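Local coordinates for peptidase M16 domain protein (Alicyclobacillus acidocaldarius subsp. acidocaldarius DSM 446, PDB 4XEA), which is a putative metallopeptidase of the M16 family that probably hydrolyses peptide bonds with the help of a metal ion held between helices, at residues Y39-R44 / T90-T95; A60-H65 / G131-E136; I119-E124 / Q180-Y185; E136-N141 / G168-V173. All coordinates share one frame; numbering follows the deposited sequence.

Contact 1. Residues Y39-R44 / T90-T95; sequences YGSVDR and TTFDHT
Two tight turns dock here through their backbones: a type I beta turn, G40 to D43, rests against the connection of the beta hairpin formed by strands 84-90 and 95-101. Successive amides of the turn meet successive carbonyls of the connection. S41 N donates to T91 O at 3.0 Å and V42 N to F92 O at 2.9 Å, both nearly straight, the second lying in the carbonyl plane. Close approach is possible because G40 has no side chain, and its CA comes within 3.5 Å of T91 O. On the strand side of the glycine, the hydroxyl of T95 donates to Y39 O (OG1 to O 2.9 Å); with OG1 beside its own backbone N (chi1 -47°), the threonine turns this hydroxyl towards the carbonyl of Y39. V42 lays its CG2 against F92 O at 3.1 Å, while its CG1 lies 4.1 Å from F92 CB. D43 folds back to accept from G40 N through OD2, using the anti lone pair, and the same oxygen receives a water that also donates to D93 O. Beyond the contact, D43 OD1 meets R228 and Y230, D93 OD2 pairs with R380 and S310, and the F92 ring packs edge-to-face with F313. The principle illustrated is that two irregular segments can be locked by backbone polarity: amides and carbonyls of the two loops, with the hydroxyl of T95, satisfy one another, and D43, shared by an amide, a water and R228, probably keeps its negative charge.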
# COMPACT_ATOMS: atom_id res chain seq x y z
N TYR A 39 -15.24 -19.32 8.03
CA TYR A 39 -14.77 -20.53 7.36
C TYR A 39 -13.51 -20.16 6.61
O TYR A 39 -13.50 -19.22 5.78
CB TYR A 39 -15.81 -21.02 6.38
CG TYR A 39 -15.40 -22.26 5.60
CD1 TYR A 39 -14.90 -23.38 6.25
CD2 TYR A 39 -15.54 -22.32 4.22
CE1 TYR A 39 -14.53 -24.52 5.56
CE2 TYR A 39 -15.18 -23.47 3.51
CZ TYR A 39 -14.71 -24.57 4.19
OH TYR A 39 -14.38 -25.71 3.51
N GLY A 40 -12.41 -20.86 6.87
CA GLY A 40 -11.18 -20.60 6.12
C GLY A 40 -10.37 -21.84 5.90
O GLY A 40 -10.88 -22.95 6.09
N SER A 41 -9.09 -21.65 5.58
CA SER A 41 -8.22 -22.76 5.17
C SER A 41 -8.02 -23.80 6.27
O SER A 41 -7.77 -24.98 5.95
CB SER A 41 -6.85 -22.27 4.66
OG SER A 41 -6.08 -21.62 5.67
N VAL A 42 -8.11 -23.38 7.53
CA VAL A 42 -7.81 -24.30 8.61
C VAL A 42 -8.98 -25.17 9.05
O VAL A 42 -8.79 -26.07 9.85
CB VAL A 42 -7.11 -23.66 9.83
CG1 VAL A 42 -5.77 -22.98 9.38
CG2 VAL A 42 -8.05 -22.73 10.61
N ASP A 43 -10.17 -24.91 8.50
CA ASP A 43 -11.37 -25.68 8.85
C ASP A 43 -11.41 -26.97 8.03
O ASP A 43 -12.30 -27.20 7.21
CB ASP A 43 -12.63 -24.83 8.61
CG ASP A 43 -12.76 -23.74 9.62
OD1 ASP A 43 -12.90 -24.11 10.82
OD2 ASP A 43 -12.71 -22.53 9.22
N ARG A 44 -10.39 -27.82 8.25
CA ARG A 44 -10.26 -29.08 7.54
C ARG A 44 -11.32 -30.11 8.00
O ARG A 44 -11.80 -30.89 7.20
CB ARG A 44 -8.86 -29.65 7.81
CG ARG A 44 -8.58 -30.99 7.18
CD ARG A 44 -7.25 -31.58 7.69
NE ARG A 44 -6.10 -30.87 7.15
CZ ARG A 44 -4.87 -30.93 7.66
NH1 ARG A 44 -4.62 -31.61 8.79
NH2 ARG A 44 -3.88 -30.26 7.06
N THR A 90 -9.21 -15.50 0.77
CA THR A 90 -9.34 -16.54 1.79
C THR A 90 -8.15 -16.44 2.72
O THR A 90 -6.99 -16.25 2.26
CB THR A 90 -9.30 -17.90 1.13
OG1 THR A 90 -10.25 -17.92 0.06
CG2 THR A 90 -9.60 -19.01 2.13
N THR A 91 -8.43 -16.52 4.02
CA THR A 91 -7.35 -16.59 5.01
C THR A 91 -7.56 -17.81 5.91
O THR A 91 -8.34 -18.72 5.56
CB THR A 91 -7.09 -15.27 5.79
OG1 THR A 91 -5.88 -15.43 6.57
CG2 THR A 91 -8.23 -14.89 6.74
N PHE A 92 -6.84 -17.88 7.02
CA PHE A 92 -6.84 -19.10 7.83
C PHE A 92 -8.21 -19.45 8.33
O PHE A 92 -8.58 -20.64 8.39
CB PHE A 92 -5.87 -18.93 9.02
CG PHE A 92 -4.47 -18.70 8.60
CD1 PHE A 92 -3.81 -19.65 7.81
CD2 PHE A 92 -3.80 -17.55 8.95
CE1 PHE A 92 -2.50 -19.45 7.39
CE2 PHE A 92 -2.46 -17.38 8.55
CZ PHE A 92 -1.84 -18.33 7.76
N ASP A 93 -8.96 -18.44 8.77
CA ASP A 93 -10.19 -18.67 9.50
C ASP A 93 -11.41 -17.90 8.99
O ASP A 93 -12.48 -17.92 9.63
CB ASP A 93 -9.99 -18.41 11.01
CG ASP A 93 -9.53 -16.98 11.33
OD1 ASP A 93 -9.39 -16.15 10.41
OD2 ASP A 93 -9.27 -16.70 12.52
N HIS A 94 -11.25 -17.20 7.86
CA HIS A 94 -12.42 -16.62 7.19
C HIS A 94 -12.14 -16.44 5.71
O HIS A 94 -10.98 -16.49 5.24
CB HIS A 94 -12.88 -15.31 7.88
CG HIS A 94 -11.96 -14.13 7.69
ND1 HIS A 94 -10.93 -13.83 8.56
CD2 HIS A 94 -11.92 -13.18 6.72
CE1 HIS A 94 -10.30 -12.74 8.13
NE2 HIS A 94 -10.90 -12.31 7.03
N THR A 95 -13.24 -16.32 4.95
CA THR A 95 -13.23 -15.95 3.55
C THR A 95 -14.10 -14.70 3.42
O THR A 95 -15.20 -14.61 4.00
CB THR A 95 -13.84 -17.07 2.65
OG1 THR A 95 -13.31 -18.36 3.00
CG2 THR A 95 -13.56 -16.80 1.18
O HOH W 1 -13.12 -20.40 10.82

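Contact 2. Residues A60-H65 / G131-E136; sequences AHFLEH and GIIAQE. With NI (nickel (II) ion), chain C.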
# COMPACT_ATOMS: atom_id res chain seq x y z
N ALA A 60 -11.92 -23.92 1.26
CA ALA A 60 -12.29 -22.52 1.45
C ALA A 60 -11.89 -21.68 0.22
O ALA A 60 -12.68 -20.90 -0.33
CB ALA A 60 -11.71 -21.93 2.73
N HIS A 61 -10.66 -21.91 -0.24
CA HIS A 61 -10.06 -21.12 -1.33
C HIS A 61 -10.61 -21.51 -2.71
O HIS A 61 -10.79 -20.66 -3.58
CB HIS A 61 -8.56 -21.29 -1.25
CG HIS A 61 -7.84 -20.81 -2.44
ND1 HIS A 61 -7.45 -21.66 -3.46
CD2 HIS A 61 -7.46 -19.56 -2.82
CE1 HIS A 61 -6.85 -20.96 -4.40
NE2 HIS A 61 -6.82 -19.69 -4.03
N PHE A 62 -10.89 -22.80 -2.89
CA PHE A 62 -11.59 -23.28 -4.10
C PHE A 62 -12.97 -22.60 -4.24
O PHE A 62 -13.34 -22.08 -5.31
CB PHE A 62 -11.72 -24.81 -4.01
CG PHE A 62 -11.86 -25.51 -5.34
CD1 PHE A 62 -12.94 -25.27 -6.16
CD2 PHE A 62 -10.93 -26.47 -5.73
CE1 PHE A 62 -13.07 -25.94 -7.38
CE2 PHE A 62 -11.06 -27.14 -6.94
CZ PHE A 62 -12.12 -26.87 -7.76
N LEU A 63 -13.73 -22.58 -3.15
CA LEU A 63 -15.05 -21.90 -3.15
C LEU A 63 -14.89 -20.40 -3.48
O LEU A 63 -15.69 -19.85 -4.24
CB LEU A 63 -15.77 -22.08 -1.82
CG LEU A 63 -16.25 -23.49 -1.47
CD1 LEU A 63 -16.85 -23.47 -0.08
CD2 LEU A 63 -17.31 -23.99 -2.54
N GLU A 64 -13.83 -19.78 -2.96
CA GLU A 64 -13.57 -18.37 -3.26
C GLU A 64 -13.43 -18.16 -4.74
O GLU A 64 -13.98 -17.21 -5.29
CB GLU A 64 -12.33 -17.85 -2.51
CG GLU A 64 -12.01 -16.37 -2.79
CD GLU A 64 -10.51 -16.14 -2.97
OE1 GLU A 64 -9.73 -16.50 -2.09
OE2 GLU A 64 -10.12 -15.65 -4.03
N HIS A 65 -12.66 -19.03 -5.39
CA HIS A 65 -12.46 -18.90 -6.81
C HIS A 65 -13.79 -19.06 -7.57
O HIS A 65 -14.03 -18.36 -8.55
CB HIS A 65 -11.48 -19.96 -7.31
CG HIS A 65 -10.07 -19.50 -7.35
ND1 HIS A 65 -9.35 -19.42 -8.52
CD2 HIS A 65 -9.25 -19.06 -6.37
CE1 HIS A 65 -8.13 -18.98 -8.26
NE2 HIS A 65 -8.05 -18.76 -6.96
N GLY A 131 -6.98 -27.32 -12.31
CA GLY A 131 -5.77 -27.01 -13.08
C GLY A 131 -5.23 -25.61 -12.80
O GLY A 131 -4.01 -25.41 -12.68
N ILE A 132 -6.17 -24.65 -12.70
CA ILE A 132 -5.84 -23.25 -12.45
C ILE A 132 -5.24 -23.08 -11.06
O ILE A 132 -4.29 -22.33 -10.88
CB ILE A 132 -7.08 -22.32 -12.64
CG1 ILE A 132 -7.55 -22.36 -14.11
CG2 ILE A 132 -6.77 -20.89 -12.21
CD1 ILE A 132 -8.83 -21.58 -14.38
N ILE A 133 -5.78 -23.80 -10.08
CA ILE A 133 -5.29 -23.70 -8.72
C ILE A 133 -3.96 -24.44 -8.55
O ILE A 133 -3.07 -23.93 -7.89
CB ILE A 133 -6.33 -24.16 -7.69
CG1 ILE A 133 -7.58 -23.26 -7.77
CG2 ILE A 133 -5.77 -24.08 -6.29
CD1 ILE A 133 -8.76 -23.82 -7.02
N ALA A 134 -3.81 -25.60 -9.21
CA ALA A 134 -2.54 -26.33 -9.14
C ALA A 134 -1.38 -25.46 -9.62
O ALA A 134 -0.31 -25.46 -9.04
CB ALA A 134 -2.60 -27.61 -9.93
N GLN A 135 -1.63 -24.71 -10.69
CA GLN A 135 -0.62 -23.83 -11.27
C GLN A 135 -0.24 -22.70 -10.32
O GLN A 135 0.94 -22.41 -10.14
CB GLN A 135 -1.14 -23.24 -12.58
CG GLN A 135 -1.01 -24.18 -13.75
CD GLN A 135 0.42 -24.32 -14.20
OE1 GLN A 135 1.35 -23.80 -13.57
NE2 GLN A 135 0.63 -25.03 -15.31
N GLU A 136 -1.26 -22.06 -9.77
CA GLU A 136 -1.10 -21.03 -8.74
C GLU A 136 -0.26 -21.55 -7.56
O GLU A 136 0.62 -20.84 -7.06
CB GLU A 136 -2.48 -20.55 -8.27
CG GLU A 136 -2.49 -19.45 -7.19
CD GLU A 136 -3.50 -19.73 -6.08
OE1 GLU A 136 -3.09 -19.70 -4.89
OE2 GLU A 136 -4.70 -19.98 -6.39
NI NI C . -6.52 -18.07 -5.52
O HOH W 2 -6.22 -16.02 -6.79
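Helices 59-66 and 123-141 meet here at 120° between the N-to-C directions of their local axes, which approach to 11.5 Å; F62 and I133 are the residues whose CA atoms come nearest, at 7.8 Å. Such a separation is bridged by side chains. I133 fills the middle: its CD1 sits over one face of the F62 ring, 4.0 Å from the centroid, its CG2 touches the rim of the H61 imidazole in the ring plane, and its CG1 lies above the centre of the H65 ring. Above this apolar floor lies the nickel site. H61 and H65, one helical turn apart, belong to the inverted HxxEH motif of M16 peptidases, and E136 is the third protein ligand from the second helix. H61 NE2 and H65 NE2 each bind the nickel at 2.2 Å. The reach of H61 follows from a CG anti to the backbone N (chi1 167°). E136 points OE2 at the nickel from 2.8 Å, a long bond, with its carboxylate steeply inclined to the H61 ring but only 13° from the plane of H65. A water oxygen also coordinates, 2.4 Å from the nickel. On the far side of the H65 ring from the metal, E129 OE1 accepts from ND1, which should fix the ring's rotation, while E64 of the motif has its OE1 bonded to T90 OG1.

Contact 3. Residues I119-E124 / Q180-Y185; sequences IHLTDE and QLLLCY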
# COMPACT_ATOMS: atom_id res chain seq x y z
N ILE A 119 -24.23 -20.64 -5.53
CA ILE A 119 -22.98 -21.14 -6.12
C ILE A 119 -23.35 -21.92 -7.33
O ILE A 119 -24.40 -22.56 -7.35
CB ILE A 119 -22.18 -22.03 -5.17
CG1 ILE A 119 -20.75 -22.15 -5.72
CG2 ILE A 119 -22.85 -23.39 -5.00
CD1 ILE A 119 -19.74 -22.72 -4.80
N HIS A 120 -22.49 -21.88 -8.35
CA HIS A 120 -22.77 -22.54 -9.62
C HIS A 120 -21.61 -23.44 -10.01
O HIS A 120 -20.70 -23.05 -10.73
CB HIS A 120 -23.12 -21.48 -10.70
CG HIS A 120 -24.32 -20.64 -10.36
ND1 HIS A 120 -25.61 -20.99 -10.71
CD2 HIS A 120 -24.42 -19.48 -9.67
CE1 HIS A 120 -26.45 -20.07 -10.27
NE2 HIS A 120 -25.76 -19.15 -9.61
N LEU A 121 -21.66 -24.67 -9.52
CA LEU A 121 -20.64 -25.66 -9.77
C LEU A 121 -21.12 -26.73 -10.72
O LEU A 121 -22.26 -27.19 -10.63
CB LEU A 121 -20.26 -26.36 -8.46
CG LEU A 121 -19.69 -25.48 -7.36
CD1 LEU A 121 -19.33 -26.35 -6.18
CD2 LEU A 121 -18.49 -24.71 -7.87
N THR A 122 -20.24 -27.15 -11.62
CA THR A 122 -20.50 -28.26 -12.54
C THR A 122 -19.28 -29.16 -12.50
O THR A 122 -18.18 -28.70 -12.11
CB THR A 122 -20.69 -27.79 -14.01
OG1 THR A 122 -19.43 -27.36 -14.54
CG2 THR A 122 -21.73 -26.65 -14.11
N ASP A 123 -19.43 -30.43 -12.87
CA ASP A 123 -18.29 -31.33 -12.87
C ASP A 123 -17.20 -30.74 -13.76
O ASP A 123 -16.03 -30.74 -13.37
CB ASP A 123 -18.66 -32.74 -13.33
CG ASP A 123 -19.55 -33.45 -12.34
OD1 ASP A 123 -19.14 -33.60 -11.17
OD2 ASP A 123 -20.67 -33.87 -12.74
N GLU A 124 -17.61 -30.20 -14.91
CA GLU A 124 -16.69 -29.57 -15.85
C GLU A 124 -15.89 -28.45 -15.18
O GLU A 124 -14.67 -28.52 -15.15
CB GLU A 124 -17.47 -29.06 -17.08
CG GLU A 124 -16.62 -28.35 -18.14
CD GLU A 124 -16.93 -26.86 -18.27
OE1 GLU A 124 -17.70 -26.52 -19.20
OE2 GLU A 124 -16.41 -26.05 -17.48
N GLN A 180 -18.08 -32.56 -2.05
CA GLN A 180 -17.40 -31.91 -0.92
C GLN A 180 -17.53 -30.40 -0.96
O GLN A 180 -17.80 -29.77 0.06
CB GLN A 180 -15.94 -32.28 -0.93
CG GLN A 180 -15.72 -33.72 -0.53
CD GLN A 180 -14.30 -34.16 -0.76
OE1 GLN A 180 -13.57 -33.55 -1.55
NE2 GLN A 180 -13.90 -35.24 -0.10
N LEU A 181 -17.31 -29.81 -2.13
CA LEU A 181 -17.41 -28.37 -2.25
C LEU A 181 -18.81 -27.92 -1.86
O LEU A 181 -18.98 -26.92 -1.17
CB LEU A 181 -17.10 -27.92 -3.69
CG LEU A 181 -15.65 -27.91 -4.16
CD1 LEU A 181 -15.55 -27.77 -5.72
CD2 LEU A 181 -14.86 -26.78 -3.44
N LEU A 182 -19.81 -28.67 -2.33
CA LEU A 182 -21.20 -28.33 -2.09
C LEU A 182 -21.55 -28.50 -0.60
O LEU A 182 -22.27 -27.67 -0.02
CB LEU A 182 -22.15 -29.17 -2.96
CG LEU A 182 -22.25 -28.79 -4.45
CD1 LEU A 182 -23.37 -29.55 -5.13
CD2 LEU A 182 -22.43 -27.30 -4.64
N LEU A 183 -21.00 -29.53 0.02
CA LEU A 183 -21.21 -29.75 1.45
C LEU A 183 -20.65 -28.57 2.24
O LEU A 183 -21.33 -27.99 3.08
CB LEU A 183 -20.52 -31.02 1.91
CG LEU A 183 -20.41 -31.13 3.44
CD1 LEU A 183 -21.79 -31.45 4.03
CD2 LEU A 183 -19.39 -32.16 3.79
N CYS A 184 -19.40 -28.19 1.95
CA CYS A 184 -18.78 -27.09 2.66
C CYS A 184 -19.50 -25.80 2.41
O CYS A 184 -19.68 -25.03 3.33
CB CYS A 184 -17.29 -26.98 2.36
SG CYS A 184 -16.43 -28.40 2.93
N TYR A 185 -19.96 -25.57 1.18
CA TYR A 185 -20.69 -24.34 0.88
C TYR A 185 -22.02 -24.32 1.65
O TYR A 185 -22.37 -23.30 2.24
CB TYR A 185 -20.96 -24.18 -0.63
CG TYR A 185 -21.79 -22.96 -0.96
CD1 TYR A 185 -23.16 -23.07 -1.24
CD2 TYR A 185 -21.22 -21.70 -0.99
CE1 TYR A 185 -23.91 -21.96 -1.51
CE2 TYR A 185 -21.96 -20.60 -1.25
CZ TYR A 185 -23.29 -20.72 -1.52
OH TYR A 185 -24.00 -19.59 -1.79
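I119 sets its CB over the face of the Y185 ring. That atom stands almost directly above the ring centre, 4.0 Å from the centroid and 7° off the normal, in a CH-pi contact; CG2 spreads towards the rim, 3.8 Å from Y185 CD1. I119 and Y185 point opposite ways as they pass. Y185 presents its face with CG anti to the backbone N (chi1 176°), and its hydroxyl is held by V116 O, which should limit movement of the ring. One methyl is shared by the two halves of the contact: L182 CD2 touches I119 CG2 at 3.9 Å and L121 CD1 at 3.6 Å. L121 pushes this same CD1 into the angle between two helical neighbours, crossing L181 at about a right angle with 3.7 Å to its CB, and passing L182 in the reverse direction. L63 and K66 of helix 59-66 touch I119 and L121 respectively, while S118, just before I119, binds the sodium ion. The pattern is that of an extended linker packed on a helix: apolar residues at alternate positions face helix 178-188, and T122 then N-caps helix 123-141, the one that supplies a metal ligand of the M16 site.

Contact 4. Residues E136-N141 / G168-V173; sequences EIHMVN and GTVESV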
# COMPACT_ATOMS: atom_id res chain seq x y z
N GLU A 136 -1.26 -22.06 -9.77
CA GLU A 136 -1.10 -21.03 -8.74
C GLU A 136 -0.26 -21.55 -7.56
O GLU A 136 0.62 -20.84 -7.06
CB GLU A 136 -2.48 -20.55 -8.27
CG GLU A 136 -2.49 -19.45 -7.19
CD GLU A 136 -3.50 -19.73 -6.08
OE1 GLU A 136 -3.09 -19.70 -4.89
OE2 GLU A 136 -4.70 -19.98 -6.39
N ILE A 137 -0.52 -22.78 -7.13
CA ILE A 137 0.26 -23.44 -6.07
C ILE A 137 1.74 -23.60 -6.46
O ILE A 137 2.61 -23.32 -5.66
CB ILE A 137 -0.34 -24.81 -5.68
CG1 ILE A 137 -1.68 -24.63 -4.96
CG2 ILE A 137 0.61 -25.57 -4.77
CD1 ILE A 137 -2.46 -25.92 -4.80
N HIS A 138 2.01 -24.06 -7.68
CA HIS A 138 3.42 -24.19 -8.17
C HIS A 138 4.18 -22.87 -8.17
O HIS A 138 5.33 -22.81 -7.74
CB HIS A 138 3.47 -24.80 -9.58
CG HIS A 138 3.22 -26.28 -9.61
ND1 HIS A 138 4.08 -27.19 -9.05
CD2 HIS A 138 2.21 -27.00 -10.15
CE1 HIS A 138 3.61 -28.41 -9.23
NE2 HIS A 138 2.48 -28.32 -9.90
N MSE A 139 3.52 -21.83 -8.67
CA MSE A 139 4.09 -20.49 -8.75
C MSE A 139 4.46 -19.97 -7.36
O MSE A 139 5.57 -19.50 -7.13
CB MSE A 139 3.09 -19.52 -9.40
CG MSE A 139 3.69 -18.59 -10.44
SE MSE A 139 4.24 -19.52 -12.08
CE MSE A 139 2.66 -20.68 -12.29
N VAL A 140 3.51 -20.10 -6.44
CA VAL A 140 3.69 -19.63 -5.06
C VAL A 140 4.75 -20.44 -4.28
O VAL A 140 5.26 -19.95 -3.27
CB VAL A 140 2.31 -19.61 -4.33
CG1 VAL A 140 2.46 -19.40 -2.83
CG2 VAL A 140 1.39 -18.55 -4.98
N ASN A 141 5.07 -21.66 -4.71
CA ASN A 141 6.15 -22.44 -4.07
C ASN A 141 7.53 -21.94 -4.53
O ASN A 141 8.54 -22.26 -3.92
CB ASN A 141 6.07 -23.95 -4.37
CG ASN A 141 4.83 -24.63 -3.78
OD1 ASN A 141 4.23 -24.16 -2.82
ND2 ASN A 141 4.45 -25.75 -4.38
N GLY A 168 -3.99 -25.10 -0.43
CA GLY A 168 -3.84 -26.55 -0.29
C GLY A 168 -2.60 -27.02 -1.00
O GLY A 168 -1.69 -26.22 -1.24
N THR A 169 -2.55 -28.30 -1.36
CA THR A 169 -1.48 -28.84 -2.23
C THR A 169 -2.05 -29.25 -3.59
O THR A 169 -3.26 -29.25 -3.80
CB THR A 169 -0.77 -30.07 -1.58
OG1 THR A 169 -1.72 -31.14 -1.40
CG2 THR A 169 -0.19 -29.72 -0.21
N VAL A 170 -1.17 -29.58 -4.53
CA VAL A 170 -1.60 -30.16 -5.79
C VAL A 170 -2.43 -31.44 -5.55
O VAL A 170 -3.53 -31.58 -6.08
CB VAL A 170 -0.36 -30.45 -6.72
CG1 VAL A 170 -0.78 -31.15 -8.03
CG2 VAL A 170 0.40 -29.16 -7.00
N GLU A 171 -1.91 -32.34 -4.72
CA GLU A 171 -2.58 -33.61 -4.39
C GLU A 171 -3.97 -33.42 -3.75
O GLU A 171 -4.96 -34.05 -4.14
CB GLU A 171 -1.71 -34.41 -3.40
CG GLU A 171 -0.19 -34.46 -3.74
CD GLU A 171 0.62 -33.27 -3.16
OE1 GLU A 171 1.14 -33.38 -2.02
OE2 GLU A 171 0.75 -32.22 -3.84
N SER A 172 -4.05 -32.54 -2.77
CA SER A 172 -5.31 -32.36 -2.06
C SER A 172 -6.32 -31.68 -2.96
O SER A 172 -7.48 -32.06 -3.01
CB SER A 172 -5.08 -31.60 -0.75
OG SER A 172 -4.96 -30.20 -0.95
N VAL A 173 -5.88 -30.67 -3.71
CA VAL A 173 -6.77 -29.95 -4.61
C VAL A 173 -7.34 -30.94 -5.65
O VAL A 173 -8.54 -30.94 -5.94
CB VAL A 173 -6.07 -28.75 -5.27
CG1 VAL A 173 -6.81 -28.32 -6.53
CG2 VAL A 173 -5.97 -27.60 -4.29
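I137 drives its CD1 methyl into the start of helix 170-175, where it meets backbone as much as side chain: T169 C at 3.6 Å, G168 O at 3.7 Å and V173 CG2 at 3.9 Å. With CG1 beside the backbone N (chi1 -69°) and the chain extended beyond it, the isoleucine reaches its full length across the gap. Its other branch is less intimate, CG2 lying 4.2 Å from V170 CG2. That valine methyl also approaches the imidazole of H138, 3.7 Å from NE2; the two side chains cross at about a right angle, near the exposed margin of the contact. The surface that receives I137 is shaped by its own internal bonds. S172 N donates to T169 OG1 (3.0 Å), and T169 N donates in return to S172 OG (3.1 Å), both bonds nearly straight. S172 OG is bonded to D57 O as well, so the helix start is also fastened to the chain just ahead of helix 59-66. G168 precedes the cap at a positive phi, 89°, in a conformation that calls for glycine. Further out, A167 packs on both I137 and E136, the nickel ligand one residue earlier in the helix. The reciprocal pair of T169 and S172 is a capping box, here starting a short helix that packs on the helix supplying the glutamate ligand of the M16 site.

In the fold
From the N terminus, contact 1 opens at 39-44 and closes at 90-95, fastening the loop after strand 31-37 to a hairpin of the same sheet. Contact 2 opens within that span, at helix 59-66, and closes at 131-136, so the two cross; T90 and E64 join them. Contact 3 opens at 119-124, before contact 2 has closed, and crosses it in turn, ending on helix 178-188. Contact 4 begins at E136, the residue on which contact 2 ends, and closes at 168-173, wholly within the span of contact 3. Helix 123-141 carries contacts 2 and 4 and its lead-in carries contact 3, connecting the metal site with helices 170-175 and 178-188.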